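Local coordinates for Cow rumen GH26 endo-mannanase (PDB 6UEH), which probably hydrolyses internal beta-1,4-mannosidic linkages of mannans such as galactomannan, as an endo-acting glycoside hydrolase of family 26, at residues A[206-214]-A[284-295]. Sequence-based numbering, arbitrary orientation.
Sequences DFMNYNPLY and YWNEAIKMLAEQ
Phe207 meets Leu292 and Gln295: its CB lies 3.8 Å from Leu292 CD1, and its ring atom CE1 approaches Gln295 CB, while Thr220 and Thr221 of helix 220-230 touch the same side chain. A type I beta turn from Phe207 to Tyr210 then delivers the tyrosine to the helix. Gln295, its chain turned back about the CB-CG bond (chi2 -52°), lays its amide over one Tyr210 face with the two planes only 13° apart, a stack to which CG adds a CH-pi contact, 3.6 Å from the ring centroid. The amide's rotation is probably fixed by Gln295 OE1, which bonds to Thr221 and Arg298. A serine in place of Tyr210 would probably leave the Gln295 amide and CG without the ring they lie against and open a gap over them. The backbone of Tyr210 is tied in through water: one molecule donates to Tyr210 O (2.8 Å) and to Ala288 O (2.7 Å), bridging two carbonyls where no direct hydrogen bond crosses between the segments. Asn211 shapes the loop, its OD1 accepting from the backbone N of Leu213 and of Tyr214 (2.8 Å, 171° at the hydrogen) and its ND2 giving to Met208 O. Pro212 then packs on the helix, CG 3.7 Å from Ala288 N and CB 3.8 Å from Met291 CE. Leu213 closes the row, CG 3.6 Å from Tyr284 CE1, across a phenol whose OH bonds to Asn242 O. The Asx turn at Asn211 thus belongs to the loop after strand 202-206 that packs on helix 280-301, a beta-alpha loop of the TIM barrel typical of family 26.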
ATOM      1  N   ASP A 206      15.193   3.493 -11.462  1.00 17.88           N
ATOM      2  CA  ASP A 206      14.334   2.976 -12.526  1.00 17.99           C
ATOM      3  C   ASP A 206      15.172   2.546 -13.726  1.00 17.98           C
ATOM      4  O   ASP A 206      16.080   3.263 -14.142  1.00 15.72           O
ATOM      5  CB  ASP A 206      13.303   4.024 -12.957  1.00 17.42           C
ATOM      6  CG  ASP A 206      12.080   3.405 -13.615  1.00 17.80           C
ATOM      7  OD1 ASP A 206      12.214   2.844 -14.725  1.00 16.73           O
ATOM      8  OD2 ASP A 206      10.983   3.483 -13.023  1.00 17.68           O
ATOM      9  N   PHE A 207      14.855   1.380 -14.284  1.00 15.46           N
ATOM     10  CA  PHE A 207      15.644   0.807 -15.369  1.00 15.70           C
ATOM     11  C   PHE A 207      15.010   0.986 -16.745  1.00 16.44           C
ATOM     12  O   PHE A 207      15.343   0.262 -17.681  1.00 17.31           O
ATOM     13  CB  PHE A 207      15.885  -0.684 -15.113  1.00 17.80           C
ATOM     14  CG  PHE A 207      16.837  -0.956 -13.986  1.00 17.98           C
ATOM     15  CD1 PHE A 207      18.205  -0.937 -14.202  1.00 17.67           C
ATOM     16  CD2 PHE A 207      16.367  -1.222 -12.711  1.00 18.11           C
ATOM     17  CE1 PHE A 207      19.087  -1.178 -13.165  1.00 15.87           C
ATOM     18  CE2 PHE A 207      17.244  -1.467 -11.674  1.00 16.53           C
ATOM     19  CZ  PHE A 207      18.605  -1.444 -11.902  1.00 15.68           C
ATOM     20  N   MET A 208      14.115   1.961 -16.872  1.00 17.39           N
ATOM     21  CA  MET A 208      13.334   2.131 -18.095  1.00 17.22           C
ATOM     22  C   MET A 208      14.186   2.405 -19.338  1.00 18.02           C
ATOM     23  O   MET A 208      13.812   2.019 -20.447  1.00 17.52           O
ATOM     24  CB  MET A 208      12.315   3.259 -17.912  1.00 15.92           C
ATOM     25  CG  MET A 208      12.931   4.594 -17.524  1.00 16.02           C
ATOM     26  SD  MET A 208      11.685   5.826 -17.093  1.00 26.55           S
ATOM     27  CE  MET A 208      10.788   5.938 -18.636  1.00 21.77           C
ATOM     28  N   ASN A 209      15.332   3.056 -19.163  1.00 18.64           N
ATOM     29  CA  ASN A 209      16.128   3.479 -20.313  1.00 19.37           C
ATOM     30  C   ASN A 209      17.030   2.385 -20.880  1.00 19.42           C
ATOM     31  O   ASN A 209      17.690   2.583 -21.898  1.00 17.31           O
ATOM     32  CB  ASN A 209      16.959   4.709 -19.949  1.00 19.77           C
ATOM     33  CG  ASN A 209      16.108   5.954 -19.813  1.00 21.13           C
ATOM     34  OD1 ASN A 209      15.188   6.173 -20.601  1.00 20.43           O
ATOM     35  ND2 ASN A 209      16.398   6.769 -18.802  1.00 21.48           N
ATOM     36  N   TYR A 210      17.051   1.230 -20.224  1.00 16.06           N
ATOM     37  CA  TYR A 210      17.733   0.065 -20.773  1.00 16.07           C
ATOM     38  C   TYR A 210      16.740  -0.766 -21.581  1.00 17.00           C
ATOM     39  O   TYR A 210      16.477  -1.921 -21.248  1.00 16.59           O
ATOM     40  CB  TYR A 210      18.349  -0.788 -19.664  1.00 16.64           C
ATOM     41  CG  TYR A 210      19.358  -0.077 -18.782  1.00 17.27           C
ATOM     42  CD1 TYR A 210      20.706  -0.038 -19.122  1.00 17.94           C
ATOM     43  CD2 TYR A 210      18.963   0.531 -17.598  1.00 16.69           C
ATOM     44  CE1 TYR A 210      21.633   0.601 -18.307  1.00 17.55           C
ATOM     45  CE2 TYR A 210      19.879   1.171 -16.778  1.00 16.65           C
ATOM     46  CZ  TYR A 210      21.211   1.204 -17.137  1.00 17.70           C
ATOM     47  OH  TYR A 210      22.118   1.839 -16.319  1.00 18.05           O
ATOM     48  N   ASN A 211      16.189  -0.173 -22.638  1.00 18.20           N
ATOM     49  CA  ASN A 211      15.125  -0.809 -23.417  1.00 18.70           C
ATOM     50  C   ASN A 211      15.515  -0.990 -24.892  1.00 18.71           C
ATOM     51  O   ASN A 211      16.462  -0.364 -25.364  1.00 18.62           O
ATOM     52  CB  ASN A 211      13.839   0.016 -23.305  1.00 17.89           C
ATOM     53  CG  ASN A 211      13.943   1.353 -24.005  1.00 18.16           C
ATOM     54  OD1 ASN A 211      13.778   1.441 -25.223  1.00 17.88           O
ATOM     55  ND2 ASN A 211      14.210   2.406 -23.238  1.00 17.63           N
ATOM     56  N   PRO A 212      14.790  -1.856 -25.623  1.00 18.90           N
ATOM     57  CA  PRO A 212      15.150  -2.127 -27.022  1.00 19.33           C
ATOM     58  C   PRO A 212      14.687  -1.080 -28.038  1.00 21.03           C
ATOM     59  O   PRO A 212      14.957  -1.252 -29.228  1.00 22.84           O
ATOM     60  CB  PRO A 212      14.455  -3.467 -27.308  1.00 18.94           C
ATOM     61  CG  PRO A 212      14.105  -4.033 -25.967  1.00 19.42           C
ATOM     62  CD  PRO A 212      13.820  -2.842 -25.118  1.00 19.18           C
ATOM     63  N   LEU A 213      14.015  -0.024 -27.589  1.00 20.95           N
ATOM     64  CA  LEU A 213      13.409   0.942 -28.505  1.00 21.35           C
ATOM     65  C   LEU A 213      14.232   2.217 -28.667  1.00 21.59           C
ATOM     66  O   LEU A 213      14.518   2.645 -29.785  1.00 21.68           O
ATOM     67  CB  LEU A 213      12.000   1.299 -28.029  1.00 21.58           C
ATOM     68  CG  LEU A 213      11.017   0.129 -27.966  1.00 20.68           C
ATOM     69  CD1 LEU A 213       9.682   0.570 -27.392  1.00 20.84           C
ATOM     70  CD2 LEU A 213      10.831  -0.486 -29.346  1.00 20.50           C
ATOM     71  N   TYR A 214      14.598   2.822 -27.544  1.00 21.26           N
ATOM     72  CA  TYR A 214      15.378   4.053 -27.543  1.00 21.37           C
ATOM     73  C   TYR A 214      16.453   3.972 -26.466  1.00 22.09           C
ATOM     74  O   TYR A 214      16.891   4.988 -25.925  1.00 22.82           O
ATOM     75  CB  TYR A 214      14.473   5.266 -27.312  1.00 21.91           C
ATOM     76  CG  TYR A 214      13.582   5.141 -26.092  1.00 21.03           C
ATOM     77  CD1 TYR A 214      12.337   4.528 -26.177  1.00 20.80           C
ATOM     78  CD2 TYR A 214      13.985   5.631 -24.858  1.00 21.25           C
ATOM     79  CE1 TYR A 214      11.521   4.407 -25.069  1.00 21.29           C
ATOM     80  CE2 TYR A 214      13.173   5.515 -23.739  1.00 20.90           C
ATOM     81  CZ  TYR A 214      11.942   4.903 -23.851  1.00 21.72           C
ATOM     82  OH  TYR A 214      11.129   4.782 -22.745  1.00 23.26           O
ATOM     83  N   TYR A 284       9.232  -9.006 -28.230  1.00 18.53           N
ATOM     84  CA  TYR A 284       9.642  -7.712 -27.689  1.00 17.19           C
ATOM     85  C   TYR A 284       9.818  -7.784 -26.179  1.00 15.80           C
ATOM     86  O   TYR A 284      10.826  -7.323 -25.642  1.00 16.16           O
ATOM     87  CB  TYR A 284       8.639  -6.603 -28.022  1.00 16.50           C
ATOM     88  CG  TYR A 284       9.011  -5.314 -27.324  1.00 16.87           C
ATOM     89  CD1 TYR A 284      10.073  -4.543 -27.781  1.00 18.67           C
ATOM     90  CD2 TYR A 284       8.336  -4.892 -26.184  1.00 15.99           C
ATOM     91  CE1 TYR A 284      10.438  -3.378 -27.140  1.00 20.14           C
ATOM     92  CE2 TYR A 284       8.696  -3.724 -25.533  1.00 16.36           C
ATOM     93  CZ  TYR A 284       9.747  -2.973 -26.015  1.00 18.97           C
ATOM     94  OH  TYR A 284      10.115  -1.811 -25.373  1.00 19.83           O
ATOM     95  N   TRP A 285       8.818  -8.350 -25.507  1.00 14.73           N
ATOM     96  CA  TRP A 285       8.820  -8.506 -24.056  1.00 16.45           C
ATOM     97  C   TRP A 285      10.085  -9.234 -23.603  1.00 15.62           C
ATOM     98  O   TRP A 285      10.737  -8.826 -22.641  1.00 16.31           O
ATOM     99  CB  TRP A 285       7.544  -9.249 -23.622  1.00 14.96           C
ATOM    100  CG  TRP A 285       7.336  -9.481 -22.140  1.00 15.11           C
ATOM    101  CD1 TRP A 285       6.964 -10.655 -21.549  1.00 16.19           C
ATOM    102  CD2 TRP A 285       7.444  -8.519 -21.077  1.00 16.59           C
ATOM    103  NE1 TRP A 285       6.846 -10.491 -20.192  1.00 17.98           N
ATOM    104  CE2 TRP A 285       7.137  -9.191 -19.875  1.00 17.81           C
ATOM    105  CE3 TRP A 285       7.778  -7.161 -21.024  1.00 16.40           C
ATOM    106  CZ2 TRP A 285       7.157  -8.553 -18.636  1.00 18.61           C
ATOM    107  CZ3 TRP A 285       7.796  -6.529 -19.792  1.00 18.47           C
ATOM    108  CH2 TRP A 285       7.489  -7.227 -18.614  1.00 19.21           C
ATOM    109  N   ASN A 286      10.450 -10.290 -24.324  1.00 18.62           N
ATOM    110  CA  ASN A 286      11.663 -11.039 -24.009  1.00 21.24           C
ATOM    111  C   ASN A 286      12.937 -10.221 -24.201  1.00 22.98           C
ATOM    112  O   ASN A 286      13.877 -10.345 -23.418  1.00 20.36           O
ATOM    113  CB  ASN A 286      11.732 -12.316 -24.847  1.00 18.67           C
ATOM    114  CG  ASN A 286      10.815 -13.403 -24.321  1.00 18.64           C
ATOM    115  OD1 ASN A 286      10.490 -13.432 -23.134  1.00 18.39           O
ATOM    116  ND2 ASN A 286      10.394 -14.303 -25.202  1.00 19.43           N
ATOM    117  N   GLU A 287      12.969  -9.390 -25.241  1.00 18.93           N
ATOM    118  CA  GLU A 287      14.117  -8.516 -25.473  1.00 21.84           C
ATOM    119  C   GLU A 287      14.263  -7.497 -24.350  1.00 17.90           C
ATOM    120  O   GLU A 287      15.371  -7.217 -23.895  1.00 17.63           O
ATOM    121  CB  GLU A 287      13.995  -7.790 -26.815  1.00 25.20           C
ATOM    122  CG  GLU A 287      14.225  -8.664 -28.032  1.00 29.95           C
ATOM    123  CD  GLU A 287      14.356  -7.847 -29.306  1.00 34.39           C
ATOM    124  OE1 GLU A 287      14.592  -6.625 -29.201  1.00 35.62           O
ATOM    125  OE2 GLU A 287      14.224  -8.423 -30.406  1.00 36.68           O
ATOM    126  N   ALA A 288      13.139  -6.943 -23.906  1.00 17.78           N
ATOM    127  CA  ALA A 288      13.146  -5.979 -22.810  1.00 16.95           C
ATOM    128  C   ALA A 288      13.601  -6.635 -21.508  1.00 16.75           C
ATOM    129  O   ALA A 288      14.369  -6.052 -20.742  1.00 16.38           O
ATOM    130  CB  ALA A 288      11.767  -5.358 -22.641  1.00 17.11           C
ATOM    131  N   ILE A 289      13.125  -7.852 -21.264  1.00 15.82           N
ATOM    132  CA  ILE A 289      13.535  -8.606 -20.084  1.00 15.34           C
ATOM    133  C   ILE A 289      15.034  -8.903 -20.132  1.00 16.21           C
ATOM    134  O   ILE A 289      15.725  -8.815 -19.115  1.00 16.38           O
ATOM    135  CB  ILE A 289      12.741  -9.921 -19.956  1.00 15.34           C
ATOM    136  CG1 ILE A 289      11.274  -9.625 -19.643  1.00 13.38           C
ATOM    137  CG2 ILE A 289      13.326 -10.811 -18.869  1.00 15.52           C
ATOM    138  CD1 ILE A 289      10.390 -10.854 -19.667  1.00 16.02           C
ATOM    139  N   LYS A 290      15.527  -9.238 -21.321  1.00 17.98           N
ATOM    140  CA  LYS A 290      16.946  -9.528 -21.524  1.00 18.37           C
ATOM    141  C   LYS A 290      17.819  -8.333 -21.154  1.00 18.64           C
ATOM    142  O   LYS A 290      18.832  -8.481 -20.467  1.00 18.23           O
ATOM    143  CB  LYS A 290      17.208  -9.934 -22.979  1.00 19.23           C
ATOM    144  CG  LYS A 290      18.668 -10.271 -23.286  1.00 20.24           C
ATOM    145  CD  LYS A 290      18.894 -10.499 -24.777  1.00 25.09           C
ATOM    146  CE  LYS A 290      18.620  -9.228 -25.574  1.00 28.76           C
ATOM    147  NZ  LYS A 290      18.939  -9.371 -27.027  1.00 32.77           N
ATOM    148  N   MET A 291      17.424  -7.148 -21.610  1.00 17.92           N
ATOM    149  CA  MET A 291      18.199  -5.940 -21.349  1.00 18.82           C
ATOM    150  C   MET A 291      18.129  -5.551 -19.877  1.00 18.66           C
ATOM    151  O   MET A 291      19.106  -5.059 -19.308  1.00 17.82           O
ATOM    152  CB  MET A 291      17.714  -4.790 -22.232  1.00 18.50           C
ATOM    153  CG  MET A 291      17.891  -5.064 -23.715  1.00 20.03           C
ATOM    154  SD  MET A 291      17.685  -3.602 -24.747  1.00 24.58           S
ATOM    155  CE  MET A 291      17.999  -4.300 -26.365  1.00 22.92           C
ATOM    156  N   LEU A 292      16.974  -5.786 -19.263  1.00 17.50           N
ATOM    157  CA  LEU A 292      16.821  -5.597 -17.827  1.00 16.93           C
ATOM    158  C   LEU A 292      17.714  -6.559 -17.048  1.00 17.52           C
ATOM    159  O   LEU A 292      18.441  -6.149 -16.140  1.00 18.05           O
ATOM    160  CB  LEU A 292      15.365  -5.794 -17.406  1.00 15.60           C
ATOM    161  CG  LEU A 292      15.131  -5.856 -15.894  1.00 15.45           C
ATOM    162  CD1 LEU A 292      15.265  -4.471 -15.264  1.00 14.54           C
ATOM    163  CD2 LEU A 292      13.777  -6.480 -15.577  1.00 15.13           C
ATOM    164  N   ALA A 293      17.651  -7.839 -17.408  1.00 16.98           N
ATOM    165  CA  ALA A 293      18.400  -8.877 -16.703  1.00 17.51           C
ATOM    166  C   ALA A 293      19.897  -8.622 -16.779  1.00 17.51           C
ATOM    167  O   ALA A 293      20.639  -8.928 -15.843  1.00 16.30           O
ATOM    168  CB  ALA A 293      18.069 -10.250 -17.268  1.00 18.82           C
ATOM    169  N   GLU A 294      20.331  -8.058 -17.902  1.00 16.98           N
ATOM    170  CA  GLU A 294      21.734  -7.729 -18.108  1.00 20.04           C
ATOM    171  C   GLU A 294      22.224  -6.768 -17.029  1.00 17.20           C
ATOM    172  O   GLU A 294      23.325  -6.917 -16.506  1.00 16.97           O
ATOM    173  CB  GLU A 294      21.939  -7.123 -19.499  1.00 24.37           C
ATOM    174  CG  GLU A 294      23.376  -6.753 -19.821  1.00 30.36           C
ATOM    175  CD  GLU A 294      23.543  -6.228 -21.238  1.00 35.70           C
ATOM    176  OE1 GLU A 294      24.661  -5.792 -21.584  1.00 38.89           O
ATOM    177  OE2 GLU A 294      22.557  -6.250 -22.008  1.00 37.40           O
ATOM    178  N   GLN A 295      21.394  -5.789 -16.692  1.00 15.84           N
ATOM    179  CA  GLN A 295      21.745  -4.821 -15.661  1.00 17.82           C
ATOM    180  C   GLN A 295      21.643  -5.419 -14.259  1.00 17.75           C
ATOM    181  O   GLN A 295      22.490  -5.158 -13.402  1.00 19.40           O
ATOM    182  CB  GLN A 295      20.857  -3.581 -15.778  1.00 16.96           C
ATOM    183  CG  GLN A 295      21.038  -2.853 -17.093  1.00 18.37           C
ATOM    184  CD  GLN A 295      22.496  -2.546 -17.382  1.00 19.15           C
ATOM    185  OE1 GLN A 295      23.223  -2.062 -16.514  1.00 18.81           O
ATOM    186  NE2 GLN A 295      22.935  -2.838 -18.603  1.00 20.23           N
TER
HETATM  187  O   HOH W   1      14.270  -3.327 -20.387  1.00 18.57           O